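Local coordinates for protein glycoside hydrolase family 81 (Clostridium thermocellum, PDB 6FOP) that probably hydrolyses beta-1,3-glucosidic linkages in laminarin and related beta-1,3-glucans as part of the cellulosome, at residues Leu309-Leu320 / Tyr650-Leu659. Residues are numbered along the deposited sequence; the frame is centred on the assembly and turned at random.
Sequences LPDKGTYDREAL and YHWICNLDSL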
loop_
_atom_site.group_PDB
_atom_site.type_symbol
_atom_site.label_atom_id
_atom_site.label_comp_id
_atom_site.label_asym_id
_atom_site.label_seq_id
_atom_site.Cartn_x
_atom_site.Cartn_y
_atom_site.Cartn_z
ATOM N N LEU A 309 22.138 -10.632 3.027
ATOM C CA LEU A 309 22.535 -11.993 2.720
ATOM C C LEU A 309 23.902 -12.311 3.397
ATOM O O LEU A 309 24.697 -11.406 3.654
ATOM C CB LEU A 309 22.625 -12.211 1.210
ATOM C CG LEU A 309 21.303 -12.096 0.450
ATOM C CD1 LEU A 309 21.529 -12.366 -1.020
ATOM C CD2 LEU A 309 20.260 -13.058 1.001
ATOM N N PRO A 310 24.107 -13.580 3.765
ATOM C CA PRO A 310 25.359 -13.964 4.439
ATOM C C PRO A 310 26.552 -13.967 3.473
ATOM O O PRO A 310 26.408 -13.675 2.291
ATOM C CB PRO A 310 25.050 -15.381 4.939
ATOM C CG PRO A 310 24.141 -15.919 3.928
ATOM C CD PRO A 310 23.241 -14.755 3.535
ATOM N N ASP A 311 27.731 -14.284 4.010
ATOM C CA ASP A 311 28.962 -14.351 3.211
ATOM C C ASP A 311 29.157 -15.767 2.718
ATOM O O ASP A 311 30.000 -16.484 3.211
ATOM C CB ASP A 311 30.151 -13.877 4.037
ATOM C CG ASP A 311 31.441 -13.860 3.260
ATOM O OD1 ASP A 311 31.446 -13.960 2.014
ATOM O OD2 ASP A 311 32.475 -13.721 3.930
ATOM N N LYS A 312 28.367 -16.158 1.727
ATOM C CA LYS A 312 28.383 -17.520 1.193
ATOM C C LYS A 312 28.549 -17.599 -0.318
ATOM O O LYS A 312 28.487 -18.672 -0.887
ATOM C CB LYS A 312 27.153 -18.321 1.646
ATOM C CG LYS A 312 27.078 -18.517 3.144
ATOM C CD LYS A 312 28.189 -19.433 3.660
ATOM C CE LYS A 312 28.124 -19.507 5.173
ATOM N NZ LYS A 312 29.251 -20.298 5.772
ATOM N N GLY A 313 28.819 -16.476 -0.960
ATOM C CA GLY A 313 28.791 -16.419 -2.415
ATOM C C GLY A 313 30.007 -16.974 -3.116
ATOM O O GLY A 313 31.089 -17.086 -2.538
ATOM N N THR A 314 29.820 -17.262 -4.404
ATOM C CA THR A 314 30.874 -17.737 -5.289
ATOM C C THR A 314 31.717 -16.608 -5.896
ATOM O O THR A 314 32.452 -16.838 -6.869
ATOM C CB THR A 314 30.266 -18.559 -6.430
ATOM O OG1 THR A 314 29.372 -17.742 -7.185
ATOM C CG2 THR A 314 29.517 -19.785 -5.920
ATOM N N TYR A 315 31.654 -15.417 -5.317
ATOM C CA TYR A 315 32.438 -14.266 -5.803
ATOM C C TYR A 315 33.946 -14.436 -5.615
ATOM O O TYR A 315 34.402 -15.085 -4.674
ATOM C CB TYR A 315 31.995 -12.937 -5.136
ATOM C CG TYR A 315 31.454 -13.067 -3.741
ATOM C CD1 TYR A 315 32.231 -13.493 -2.663
ATOM C CD2 TYR A 315 30.127 -12.815 -3.499
ATOM C CE1 TYR A 315 31.692 -13.637 -1.385
ATOM C CE2 TYR A 315 29.570 -12.965 -2.243
ATOM C CZ TYR A 315 30.347 -13.376 -1.189
ATOM O OH TYR A 315 29.764 -13.555 0.044
ATOM N N ASP A 316 34.698 -13.824 -6.528
ATOM C CA ASP A 316 36.112 -13.510 -6.273
ATOM C C ASP A 316 36.116 -12.481 -5.132
ATOM O O ASP A 316 35.674 -11.331 -5.312
ATOM C CB ASP A 316 36.734 -12.990 -7.594
ATOM C CG ASP A 316 38.091 -12.336 -7.443
ATOM O OD1 ASP A 316 38.679 -12.300 -6.371
ATOM O OD2 ASP A 316 38.560 -11.793 -8.460
ATOM N N ARG A 317 36.584 -12.914 -3.963
ATOM C CA ARG A 317 36.546 -12.059 -2.767
ATOM C C ARG A 317 37.380 -10.789 -2.938
ATOM O O ARG A 317 37.015 -9.759 -2.410
ATOM C CB ARG A 317 37.023 -12.779 -1.508
ATOM C CG ARG A 317 36.238 -13.994 -1.146
ATOM C CD ARG A 317 36.800 -14.602 0.145
ATOM N NE ARG A 317 36.504 -13.803 1.340
ATOM C CZ ARG A 317 35.297 -13.696 1.902
ATOM N NH1 ARG A 317 34.267 -14.362 1.398
ATOM N NH2 ARG A 317 35.134 -12.944 2.990
ATOM N N GLU A 318 38.521 -10.890 -3.639
ATOM C CA GLU A 318 39.371 -9.712 -3.828
ATOM C C GLU A 318 38.681 -8.697 -4.725
ATOM O O GLU A 318 38.799 -7.482 -4.507
ATOM C CB GLU A 318 40.755 -10.117 -4.379
ATOM C CG GLU A 318 41.521 -10.957 -3.351
ATOM C CD GLU A 318 43.007 -11.078 -3.616
ATOM O OE1 GLU A 318 43.627 -10.046 -3.910
ATOM O OE2 GLU A 318 43.535 -12.199 -3.467
ATOM N N ALA A 319 37.970 -9.186 -5.741
ATOM C CA ALA A 319 37.195 -8.280 -6.600
ATOM C C ALA A 319 36.044 -7.629 -5.820
ATOM O O ALA A 319 35.837 -6.410 -5.907
ATOM C CB ALA A 319 36.649 -8.995 -7.812
ATOM N N LEU A 320 35.356 -8.432 -5.012
ATOM C CA LEU A 320 34.266 -7.880 -4.189
ATOM C C LEU A 320 34.777 -6.788 -3.264
ATOM O O LEU A 320 34.145 -5.742 -3.093
ATOM C CB LEU A 320 33.578 -9.008 -3.430
ATOM C CG LEU A 320 32.330 -8.620 -2.656
ATOM C CD1 LEU A 320 31.236 -8.259 -3.620
ATOM C CD2 LEU A 320 31.826 -9.722 -1.751
ATOM N N TYR A 650 26.752 -7.873 -7.113
ATOM C CA TYR A 650 27.476 -9.098 -7.318
ATOM C C TYR A 650 27.428 -10.036 -6.119
ATOM O O TYR A 650 27.355 -11.248 -6.292
ATOM C CB TYR A 650 28.886 -8.787 -7.731
ATOM C CG TYR A 650 29.565 -9.910 -8.433
ATOM C CD1 TYR A 650 28.998 -10.507 -9.552
ATOM C CD2 TYR A 650 30.802 -10.373 -7.991
ATOM C CE1 TYR A 650 29.649 -11.536 -10.216
ATOM C CE2 TYR A 650 31.479 -11.383 -8.668
ATOM C CZ TYR A 650 30.881 -11.974 -9.766
ATOM O OH TYR A 650 31.494 -12.980 -10.459
ATOM N N HIS A 651 27.359 -9.468 -4.910
ATOM C CA HIS A 651 27.168 -10.250 -3.675
ATOM C C HIS A 651 25.817 -10.974 -3.690
ATOM O O HIS A 651 25.730 -12.145 -3.320
ATOM C CB HIS A 651 27.301 -9.298 -2.506
ATOM C CG HIS A 651 27.154 -9.909 -1.152
ATOM N ND1 HIS A 651 25.951 -9.951 -0.481
ATOM C CD2 HIS A 651 28.086 -10.355 -0.273
ATOM C CE1 HIS A 651 26.145 -10.428 0.727
ATOM N NE2 HIS A 651 27.434 -10.671 0.885
ATOM N N TRP A 652 24.771 -10.279 -4.173
ATOM C CA TRP A 652 23.439 -10.867 -4.266
ATOM C C TRP A 652 23.457 -12.057 -5.225
ATOM O O TRP A 652 23.050 -13.195 -4.880
ATOM C CB TRP A 652 22.470 -9.804 -4.756
ATOM C CG TRP A 652 21.096 -10.291 -5.089
ATOM C CD1 TRP A 652 20.648 -10.741 -6.296
ATOM C CD2 TRP A 652 19.957 -10.291 -4.225
ATOM N NE1 TRP A 652 19.323 -11.058 -6.233
ATOM C CE2 TRP A 652 18.868 -10.791 -4.974
ATOM C CE3 TRP A 652 19.757 -9.954 -2.882
ATOM C CZ2 TRP A 652 17.597 -10.929 -4.432
ATOM C CZ3 TRP A 652 18.494 -10.082 -2.351
ATOM C CH2 TRP A 652 17.438 -10.591 -3.115
ATOM N N ILE A 653 23.933 -11.807 -6.438
ATOM C CA ILE A 653 23.890 -12.835 -7.467
ATOM C C ILE A 653 24.716 -14.063 -7.060
ATOM O O ILE A 653 24.259 -15.208 -7.186
ATOM C CB ILE A 653 24.396 -12.272 -8.807
ATOM C CG1 ILE A 653 23.418 -11.233 -9.364
ATOM C CG2 ILE A 653 24.584 -13.392 -9.815
ATOM C CD1 ILE A 653 23.962 -10.431 -10.525
ATOM N N CYS A 654 25.926 -13.814 -6.549
ATOM C CA CYS A 654 26.838 -14.926 -6.219
ATOM C C CYS A 654 26.387 -15.688 -4.972
ATOM O O CYS A 654 26.634 -16.889 -4.852
ATOM C CB CYS A 654 28.255 -14.428 -6.032
ATOM S SG CYS A 654 29.022 -13.855 -7.567
ATOM N N ASN A 655 25.704 -15.004 -4.024
ATOM C CA ASN A 655 25.095 -15.738 -2.916
ATOM C C ASN A 655 23.976 -16.663 -3.404
ATOM O O ASN A 655 23.874 -17.811 -2.958
ATOM C CB ASN A 655 24.615 -14.817 -1.810
ATOM C CG ASN A 655 25.682 -14.609 -0.745
ATOM O OD1 ASN A 655 26.058 -15.551 -0.042
ATOM N ND2 ASN A 655 26.188 -13.388 -0.639
ATOM N N LEU A 656 23.115 -16.191 -4.311
ATOM C CA LEU A 656 22.078 -17.094 -4.828
ATOM C C LEU A 656 22.674 -18.274 -5.604
ATOM O O LEU A 656 22.185 -19.389 -5.539
ATOM C CB LEU A 656 21.038 -16.341 -5.665
ATOM C CG LEU A 656 20.193 -15.333 -4.872
ATOM C CD1 LEU A 656 19.378 -14.469 -5.817
ATOM C CD2 LEU A 656 19.309 -16.024 -3.866
ATOM N N ASP A 657 23.793 -18.008 -6.283
ATOM C CA ASP A 657 24.556 -19.043 -6.989
ATOM C C ASP A 657 24.999 -20.185 -6.049
ATOM O O ASP A 657 24.939 -21.361 -6.421
ATOM C CB ASP A 657 25.758 -18.385 -7.691
ATOM C CG ASP A 657 26.488 -19.321 -8.643
ATOM O OD1 ASP A 657 25.871 -20.162 -9.347
ATOM O OD2 ASP A 657 27.715 -19.205 -8.704
ATOM N N SER A 658 25.375 -19.821 -4.814
ATOM C CA SER A 658 25.816 -20.765 -3.819
ATOM C C SER A 658 24.674 -21.387 -3.005
ATOM O O SER A 658 24.639 -22.610 -2.779
ATOM C CB SER A 658 26.757 -20.020 -2.869
ATOM O OG SER A 658 27.183 -20.875 -1.863
ATOM N N LEU A 659 23.776 -20.532 -2.532
ATOM C CA LEU A 659 22.700 -20.927 -1.597
ATOM C C LEU A 659 21.542 -21.623 -2.274
ATOM O O LEU A 659 20.878 -22.478 -1.665
ATOM C CB LEU A 659 22.157 -19.693 -0.881
ATOM C CG LEU A 659 23.112 -18.859 -0.007
ATOM C CD1 LEU A 659 22.485 -17.487 0.303
ATOM C CD2 LEU A 659 23.409 -19.538 1.300
#
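T314 OG1 donates to D657 OD2 at 2.7 Å, on the anti lone pair of the carboxylate; a chi1 of 61° tucks the hydroxyl between the two backbone branches and brings it to D657, whose side chain it crosses at about a right angle, and K631 of helix 627-633 also bonds it. S658 OG donates a hydrogen bond to K312 O (2.7 Å). K312 N meets a lone pair of N655 OD1 in the carbonyl plane at 3.0 Å, while N655 ND2 bonds H651 O one turn back and lies over the face of the H651 ring, which helps to set the turn of the amide. T314 N comes from above the carbonyl plane of C654 O (3.2 Å), opposite the helical donor S658 N. G313 brings its CA within 3.3 Å of that same oxygen. Y315 runs alongside H651, their planes 9° apart but slid past each other; its CD2 touches C654 CB at 3.5 Å, and its hydroxyl bonds D311 OD1, whose carboxylate R317 grips end-on. L309 CD1 packs on W652 CE3 (3.5 Å). Q358 bonds H651 NE2. The loop leading into helix 317-329 is thus held on helix 646-659 largely through its backbone.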